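Local coordinates for uncharacterized NTF2-like protein (PDB 3F14), which is of unknown function but adopts the NTF2-like fold of the SnoaL-like family, whose cone-shaped pocket probably receives a small ligand, at residues A89-Y97 against I104-I112. Sequence-based numbering, arbitrary orientation. Where two conformers were deposited one is given.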
loop_
_atom_site.group_PDB
_atom_site.type_symbol
_atom_site.label_atom_id
_atom_site.label_comp_id
_atom_site.label_asym_id
_atom_site.label_seq_id
_atom_site.Cartn_x
_atom_site.Cartn_y
_atom_site.Cartn_z
ATOM N N ALA A 89 -3.905 2.258 20.391
ATOM C CA ALA A 89 -4.451 2.394 19.037
ATOM C C ALA A 89 -3.386 1.890 18.058
ATOM O O ALA A 89 -2.200 1.889 18.362
ATOM C CB ALA A 89 -4.791 3.859 18.737
ATOM N N PHE A 90 -3.781 1.560 16.843
ATOM C CA PHE A 90 -2.859 1.031 15.853
ATOM C C PHE A 90 -3.110 1.677 14.507
ATOM O O PHE A 90 -4.269 1.755 14.090
ATOM C CB PHE A 90 -2.927 -0.514 15.704
ATOM C CG PHE A 90 -2.307 -1.281 16.863
ATOM C CD1 PHE A 90 -0.987 -1.742 16.832
ATOM C CD2 PHE A 90 -3.072 -1.553 17.983
ATOM C CE1 PHE A 90 -0.467 -2.449 17.919
ATOM C CE2 PHE A 90 -2.547 -2.254 19.060
ATOM C CZ PHE A 90 -1.251 -2.697 19.029
ATOM N N VAL A 91 -2.062 2.160 13.860
ATOM C CA VAL A 91 -2.131 2.621 12.472
ATOM C C VAL A 91 -1.495 1.514 11.633
ATOM O O VAL A 91 -0.355 1.124 11.899
ATOM C CB VAL A 91 -1.368 3.908 12.259
ATOM C CG1 VAL A 91 -1.090 4.171 10.731
ATOM C CG2 VAL A 91 -2.102 5.074 12.922
ATOM N N SER A 92 -2.211 1.033 10.613
ATOM C CA SER A 92 -1.707 0.086 9.663
ATOM C C SER A 92 -1.118 0.879 8.505
ATOM O O SER A 92 -1.805 1.764 7.960
ATOM C CB SER A 92 -2.841 -0.803 9.145
ATOM O OG SER A 92 -3.323 -1.676 10.176
ATOM N N TYR A 93 0.116 0.586 8.135
ATOM C CA TYR A 93 0.776 1.309 7.058
ATOM C C TYR A 93 1.307 0.431 5.943
ATOM O O TYR A 93 1.674 -0.722 6.130
ATOM C CB TYR A 93 1.936 2.227 7.599
ATOM C CG TYR A 93 3.020 1.524 8.370
ATOM C CD1 TYR A 93 4.079 0.849 7.737
ATOM C CD2 TYR A 93 3.030 1.566 9.756
ATOM C CE1 TYR A 93 5.055 0.207 8.475
ATOM C CE2 TYR A 93 4.037 0.980 10.486
ATOM C CZ TYR A 93 5.045 0.290 9.866
ATOM O OH TYR A 93 6.009 -0.328 10.659
ATOM N N CYS A 94 1.323 1.028 4.764
ATOM C CA CYS A 94 1.964 0.465 3.599
ATOM C C CYS A 94 2.847 1.585 3.016
ATOM O O CYS A 94 2.337 2.606 2.582
ATOM C CB CYS A 94 0.930 -0.007 2.577
ATOM S SG CYS A 94 1.712 -0.652 1.065
ATOM N N ASP A 95 4.161 1.360 3.031
ATOM C CA ASP A 95 5.168 2.304 2.538
ATOM C C ASP A 95 5.777 1.765 1.271
ATOM O O ASP A 95 6.293 0.643 1.237
ATOM C CB ASP A 95 6.262 2.538 3.565
ATOM C CG ASP A 95 5.760 3.147 4.861
ATOM O OD1 ASP A 95 4.844 3.992 4.859
ATOM O OD2 ASP A 95 6.322 2.788 5.975
ATOM N N ILE A 96 5.775 2.589 0.219
ATOM C CA ILE A 96 6.276 2.207 -1.101
ATOM C C ILE A 96 7.480 3.088 -1.451
ATOM O O ILE A 96 7.363 4.324 -1.449
ATOM C CB ILE A 96 5.186 2.387 -2.183
ATOM C CG1 ILE A 96 3.955 1.581 -1.827
ATOM C CG2 ILE A 96 5.732 2.038 -3.582
ATOM C CD1 ILE A 96 2.746 1.774 -2.787
ATOM N N TYR A 97 8.633 2.461 -1.687
ATOM C CA TYR A 97 9.864 3.181 -1.985
ATOM C C TYR A 97 10.248 2.992 -3.417
ATOM O O TYR A 97 10.244 1.867 -3.909
ATOM C CB TYR A 97 11.015 2.655 -1.094
ATOM C CG TYR A 97 10.771 2.765 0.400
ATOM C CD1 TYR A 97 9.996 1.819 1.070
ATOM C CD2 TYR A 97 11.290 3.811 1.150
ATOM C CE1 TYR A 97 9.711 1.916 2.399
ATOM C CE2 TYR A 97 11.019 3.921 2.476
ATOM C CZ TYR A 97 10.246 2.959 3.120
ATOM O OH TYR A 97 9.939 3.093 4.443
ATOM N N ILE A 104 16.935 7.143 -2.134
ATOM C CA ILE A 104 15.456 7.071 -2.099
ATOM C C ILE A 104 14.975 8.225 -2.934
ATOM O O ILE A 104 15.227 9.401 -2.579
ATOM C CB ILE A 104 14.856 7.212 -0.710
ATOM C CG1 ILE A 104 15.417 6.153 0.262
ATOM C CG2 ILE A 104 13.346 7.131 -0.814
ATOM C CD1 ILE A 104 14.908 6.371 1.710
ATOM N N LYS A 105 14.263 7.925 -4.013
ATOM C CA LYS A 105 13.716 8.944 -4.879
ATOM C C LYS A 105 12.319 9.400 -4.446
ATOM O O LYS A 105 12.010 10.607 -4.367
ATOM C CB LYS A 105 13.700 8.449 -6.330
ATOM C CG LYS A 105 13.394 9.501 -7.335
ATOM C CD LYS A 105 14.499 10.556 -7.426
ATOM C CE LYS A 105 14.268 11.582 -8.552
ATOM N NZ LYS A 105 14.245 10.918 -9.882
ATOM N N THR A 106 11.482 8.423 -4.135
ATOM C CA THR A 106 10.137 8.699 -3.610
ATOM C C THR A 106 9.755 7.697 -2.553
ATOM O O THR A 106 10.169 6.537 -2.598
ATOM C CB THR A 106 9.047 8.719 -4.693
ATOM O OG1 THR A 106 8.873 7.410 -5.222
ATOM C CG2 THR A 106 9.391 9.665 -5.843
ATOM N N ILE A 107 8.959 8.172 -1.583
ATOM C CA ILE A 107 8.287 7.359 -0.586
ATOM C C ILE A 107 6.800 7.706 -0.685
ATOM O O ILE A 107 6.468 8.881 -0.719
ATOM C CB ILE A 107 8.783 7.615 0.852
ATOM C CG1 ILE A 107 10.317 7.583 0.892
ATOM C CG2 ILE A 107 8.101 6.573 1.792
ATOM C CD1 ILE A 107 10.898 7.947 2.259
ATOM N N THR A 108 5.930 6.690 -0.764
ATOM C CA THR A 108 4.475 6.887 -0.742
ATOM C C THR A 108 3.912 6.090 0.428
ATOM O O THR A 108 4.155 4.877 0.485
ATOM C CB THR A 108 3.849 6.429 -2.060
ATOM O OG1 THR A 108 4.490 7.073 -3.176
ATOM C CG2 THR A 108 2.327 6.775 -2.076
ATOM N N SER A 109 3.219 6.737 1.362
ATOM C CA SER A 109 2.734 6.026 2.555
ATOM C C SER A 109 1.216 6.094 2.649
ATOM O O SER A 109 0.627 7.178 2.637
ATOM C CB SER A 109 3.348 6.615 3.800
ATOM O OG SER A 109 4.774 6.500 3.843
ATOM N N TYR A 110 0.614 4.907 2.776
ATOM C CA TYR A 110 -0.818 4.741 3.064
ATOM C C TYR A 110 -0.936 4.360 4.510
ATOM O O TYR A 110 -0.479 3.296 4.904
ATOM C CB TYR A 110 -1.417 3.630 2.182
ATOM C CG TYR A 110 -1.353 3.897 0.711
ATOM C CD1 TYR A 110 -0.174 3.775 -0.020
ATOM C CD2 TYR A 110 -2.512 4.202 -0.008
ATOM C CE1 TYR A 110 -0.133 4.056 -1.401
ATOM C CE2 TYR A 110 -2.473 4.481 -1.337
ATOM C CZ TYR A 110 -1.269 4.416 -2.094
ATOM O OH TYR A 110 -1.268 4.687 -3.438
ATOM N N CYS A 111 -1.598 5.191 5.319
ATOM C CA CYS A 111 -1.660 5.009 6.769
ATOM C C CYS A 111 -3.103 5.074 7.184
ATOM O O CYS A 111 -3.779 6.066 6.924
ATOM C CB CYS A 111 -0.872 6.106 7.500
ATOM S SG CYS A 111 0.841 6.301 6.975
ATOM N N ILE A 112 -3.571 4.025 7.813
ATOM C CA ILE A 112 -4.974 3.868 8.224
ATOM C C ILE A 112 -5.063 3.577 9.704
ATOM O O ILE A 112 -4.577 2.537 10.144
ATOM C CB ILE A 112 -5.663 2.750 7.393
ATOM C CG1 ILE A 112 -5.684 3.171 5.930
ATOM C CG2 ILE A 112 -7.103 2.461 7.863
ATOM C CD1 ILE A 112 -6.124 2.091 4.927
ATOM O OXT ILE A 112 -5.774 4.327 10.396
HETATM O O HOH W 1 -5.897 3.386 12.951
HETATM O O HOH W 2 7.091 5.869 -3.816
#
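Cys94 and Tyr110, like Ile96 and Thr108, are hydrogen-bonded pairs of an antiparallel beta hairpin, the last two strands in the chain, side by side in the interior of the curved NTF2-like sheet. The segment axes approach to 4.6 Å at 166°, and paired N-H...O bonds recur at every second residue. Tyr110 N reaches Cys94 O at 2.9 Å, nearly straight, and the Ser92–Ile112 pair extends the ladder to the C-terminus. There a water donates to both Phe90 O and the Ile112 OXT of the terminal carboxylate.

The non-hydrogen-bonded pairs Tyr93–Cys111, Asp95–Ser109 and Tyr97–Ile107 share one face. Ser109 OG donates to Asp95 OD1 at 2.7 Å, arriving 44° out of the carboxylate plane, and itself accepts from Trp31 NE1. Asp95 OD1 also bonds a bound Tris molecule, probably from the crystallisation liquor but consistent with a polar pocket, while OD2 is engaged by Ser14. With the carboxylate cut back to an alanine here, Ser109 OG would probably lose its cross-strand acceptor, though Trp31 NE1 could still hold it, and Ser14 its partner at OD2. Further along the same face, Ile107 runs alongside Tyr97, its CG2 over one ring face, 4.0 Å from Tyr97 CE2. On the other face, Tyr110 CG lies beside its own backbone N (chi1 -62°), bringing the ring edge to Cys94 O in plane; Ile96 CD1 meets Tyr110 CE1 obliquely at 3.9 Å.

Glu76 of the second subunit binds Tyr110 OH, and Ile67 of that subunit packs on Ile96, so this face meets the dimer partner. Helix 2-14 lies against Tyr97 and Ile107, while strand 72-82 pairs with the other edge of 89-97.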